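PDB 4WTP: beta-1,3-glucanosyltransferase, which belongs to glycosyl hydrolase family 17 and folds as a beta/alpha barrel of carbohydrate-active enzymes. Local coordinates for residues A[81-86]-A[92-97]. Numbering follows the deposited sequence. Where two conformers were deposited one is given.
Sequences SLALAA and MRIYLG
Ile94 rises from its strand as a forked knob whose two branches serve two neighbouring residues of the helix facing it, Ala83 and Leu84. The longer branch, with CG1 anti to the backbone N (chi1 -168°) and the chain extended to its end, brings Ile94 CD1 to 3.5 Å from Ala83 CB. The methyl of Ala83 is a short bump, and the ethyl arm of Ile94 makes up the distance to the helix. The shorter branch turns to Leu84, Ile94 CG2 standing 3.9 Å from Leu84 CD2, and the two side chains cross at about a right angle. The contact joins helix 79-90 to strand 93-98 within the beta-alpha-beta unit that begins with strand 68-71, a right-handed crossover of the beta/alpha barrel; the axes of helix segment 81-86 and strand segment 93-97 come within 8.7 Å and run nearly antiparallel, at 165°. Leu84 is itself forked, and its fork sits across the step between Ile94 and Leu96, with CD2 on the first and CD1 on the second. Leu84 CD1 meets Leu96 CD1 at 4.2 Å, a looser touch than that at Ala83. Val125 of the adjoining strand touches Leu84, Ile94 and Leu96, while Thr71 of strand 68-71 meets Ala83 and Leu96.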
ATOM      1  N   SER A  81       5.642  -0.111  15.236  1.00 20.43           N
ATOM      2  CA  SER A  81       5.225  -0.123  16.658  1.00 20.88           C
ATOM      3  C   SER A  81       4.249   1.014  16.996  1.00 19.75           C
ATOM      4  O   SER A  81       3.193   0.799  17.626  1.00 20.94           O
ATOM      5  CB  SER A  81       6.450  -0.038  17.578  1.00 22.12           C
ATOM      6  OG  SER A  81       6.078   0.009  18.957  1.00 23.70           O
ATOM      7  N   LEU A  82       4.546   2.213  16.485  1.00 22.09           N
ATOM      8  CA  LEU A  82       3.631   3.353  16.670  1.00 24.15           C
ATOM      9  C   LEU A  82       2.260   3.143  16.021  1.00 19.63           C
ATOM     10  O   LEU A  82       1.214   3.374  16.647  1.00 20.51           O
ATOM     11  CB  LEU A  82       4.252   4.646  16.143  1.00 24.02           C
ATOM     12  CG  LEU A  82       4.921   5.571  17.165  1.00 28.73           C
ATOM     13  CD1 LEU A  82       5.904   4.815  18.045  1.00 27.99           C
ATOM     14  CD2 LEU A  82       5.582   6.748  16.470  1.00 31.08           C
ATOM     15  N   ALA A  83       2.269   2.643  14.776  1.00 19.02           N
ATOM     16  CA  ALA A  83       1.010   2.426  14.054  1.00 18.99           C
ATOM     17  C   ALA A  83       0.152   1.296  14.645  1.00 15.09           C
ATOM     18  O   ALA A  83      -1.075   1.366  14.659  1.00 17.08           O
ATOM     19  CB  ALA A  83       1.302   2.182  12.586  1.00 17.22           C
ATOM     20  N   LEU A  84       0.830   0.272  15.186  1.00 16.90           N
ATOM     21  CA  LEU A  84       0.129  -0.806  15.908  1.00 16.41           C
ATOM     22  C   LEU A  84      -0.637  -0.231  17.124  1.00 15.83           C
ATOM     23  O   LEU A  84      -1.795  -0.545  17.337  1.00 17.87           O
ATOM     24  CB  LEU A  84       1.113  -1.923  16.328  1.00 17.49           C
ATOM     25  CG  LEU A  84       1.545  -2.859  15.186  1.00 16.08           C
ATOM     26  CD1 LEU A  84       2.840  -3.601  15.517  1.00 17.04           C
ATOM     27  CD2 LEU A  84       0.415  -3.838  14.868  1.00 17.37           C
ATOM     28  N   ALA A  85       0.014   0.641  17.869  1.00 18.82           N
ATOM     29  CA  ALA A  85      -0.635   1.247  19.046  1.00 20.42           C
ATOM     30  C   ALA A  85      -1.781   2.203  18.668  1.00 21.26           C
ATOM     31  O   ALA A  85      -2.874   2.139  19.248  1.00 19.86           O
ATOM     32  CB  ALA A  85       0.392   1.925  19.923  1.00 22.03           C
ATOM     33  N   ALA A  86      -1.566   3.008  17.620  1.00 19.82           N
ATOM     34  CA  ALA A  86      -2.598   3.954  17.178  1.00 20.04           C
ATOM     35  C   ALA A  86      -3.824   3.231  16.622  1.00 17.04           C
ATOM     36  O   ALA A  86      -4.950   3.523  17.017  1.00 19.80           O
ATOM     37  CB  ALA A  86      -2.005   4.908  16.165  1.00 19.83           C
ATOM     38  N   MET A  92      -8.802  -0.061  14.763  0.58 17.83           N
ATOM     39  CA  MET A  92      -8.495  -0.204  13.335  0.58 16.52           C
ATOM     40  C   MET A  92      -7.588  -1.417  13.051  0.58 16.76           C
ATOM     41  O   MET A  92      -7.000  -1.980  13.973  0.58 16.87           O
ATOM     42  CB  MET A  92      -7.847   1.092  12.793  0.58 16.02           C
ATOM     43  CG  MET A  92      -8.671   2.379  12.953  0.58 16.01           C
ATOM     44  SD  MET A  92      -7.874   3.932  12.395  0.58 12.63           S
ATOM     45  CE  MET A  92      -8.127   3.771  10.604  0.58 15.87           C
ATOM     46  N   ARG A  93      -7.472  -1.790  11.775  1.00 16.23           N
ATOM     47  CA  ARG A  93      -6.598  -2.895  11.361  1.00 14.39           C
ATOM     48  C   ARG A  93      -5.397  -2.356  10.574  1.00 11.65           C
ATOM     49  O   ARG A  93      -5.404  -1.169  10.184  1.00 12.55           O
ATOM     50  CB  ARG A  93      -7.354  -3.878  10.471  1.00 17.40           C
ATOM     51  CG  ARG A  93      -8.779  -4.195  10.888  1.00 20.51           C
ATOM     52  CD  ARG A  93      -8.806  -5.265  11.935  1.00 21.61           C
ATOM     53  NE  ARG A  93      -8.102  -6.483  11.523  1.00 19.11           N
ATOM     54  CZ  ARG A  93      -7.857  -7.498  12.358  1.00 19.25           C
ATOM     55  NH1 ARG A  93      -8.228  -7.425  13.632  1.00 22.21           N
ATOM     56  NH2 ARG A  93      -7.224  -8.574  11.915  1.00 19.23           N
ATOM     57  N   ILE A  94      -4.413  -3.206  10.286  1.00 11.74           N
ATOM     58  CA  ILE A  94      -3.182  -2.741   9.640  1.00 11.53           C
ATOM     59  C   ILE A  94      -2.529  -3.805   8.766  1.00 11.13           C
ATOM     60  O   ILE A  94      -2.499  -4.984   9.128  1.00 12.30           O
ATOM     61  CB  ILE A  94      -2.171  -2.185  10.687  1.00 13.41           C
ATOM     62  CG1 ILE A  94      -1.023  -1.447  10.017  1.00 12.69           C
ATOM     63  CG2 ILE A  94      -1.686  -3.250  11.669  1.00 14.47           C
ATOM     64  CD1 ILE A  94      -0.220  -0.566  10.979  1.00 14.51           C
ATOM     65  N   TYR A  95      -1.948  -3.397   7.635  1.00 10.76           N
ATOM     66  CA  TYR A  95      -0.978  -4.222   6.899  1.00 10.74           C
ATOM     67  C   TYR A  95       0.379  -3.631   7.219  1.00 10.83           C
ATOM     68  O   TYR A  95       0.597  -2.415   7.067  1.00 11.95           O
ATOM     69  CB  TYR A  95      -1.180  -4.124   5.380  1.00 11.35           C
ATOM     70  CG  TYR A  95      -2.227  -5.056   4.819  1.00 11.25           C
ATOM     71  CD1 TYR A  95      -3.592  -4.844   5.040  1.00 13.68           C
ATOM     72  CD2 TYR A  95      -1.843  -6.139   4.028  1.00 13.55           C
ATOM     73  CE1 TYR A  95      -4.551  -5.713   4.497  1.00 13.38           C
ATOM     74  CE2 TYR A  95      -2.769  -6.990   3.484  1.00 15.61           C
ATOM     75  CZ  TYR A  95      -4.105  -6.798   3.751  1.00 13.01           C
ATOM     76  OH  TYR A  95      -5.034  -7.638   3.181  1.00 14.50           O
ATOM     77  N   LEU A  96       1.304  -4.472   7.675  1.00 12.23           N
ATOM     78  CA  LEU A  96       2.672  -4.026   7.932  1.00 12.32           C
ATOM     79  C   LEU A  96       3.576  -4.340   6.753  1.00 12.25           C
ATOM     80  O   LEU A  96       3.742  -5.489   6.349  1.00 14.55           O
ATOM     81  CB  LEU A  96       3.217  -4.751   9.165  1.00 13.08           C
ATOM     82  CG  LEU A  96       2.580  -4.473  10.519  1.00 14.34           C
ATOM     83  CD1 LEU A  96       3.243  -5.283  11.637  1.00 14.15           C
ATOM     84  CD2 LEU A  96       2.686  -2.995  10.837  1.00 16.09           C
ATOM     85  N   GLY A  97       4.192  -3.298   6.188  1.00 12.89           N
ATOM     86  CA  GLY A  97       5.149  -3.472   5.104  1.00 14.33           C
ATOM     87  C   GLY A  97       6.556  -3.522   5.666  1.00 13.50           C
ATOM     88  O   GLY A  97       6.874  -2.794   6.636  1.00 15.10           O
TER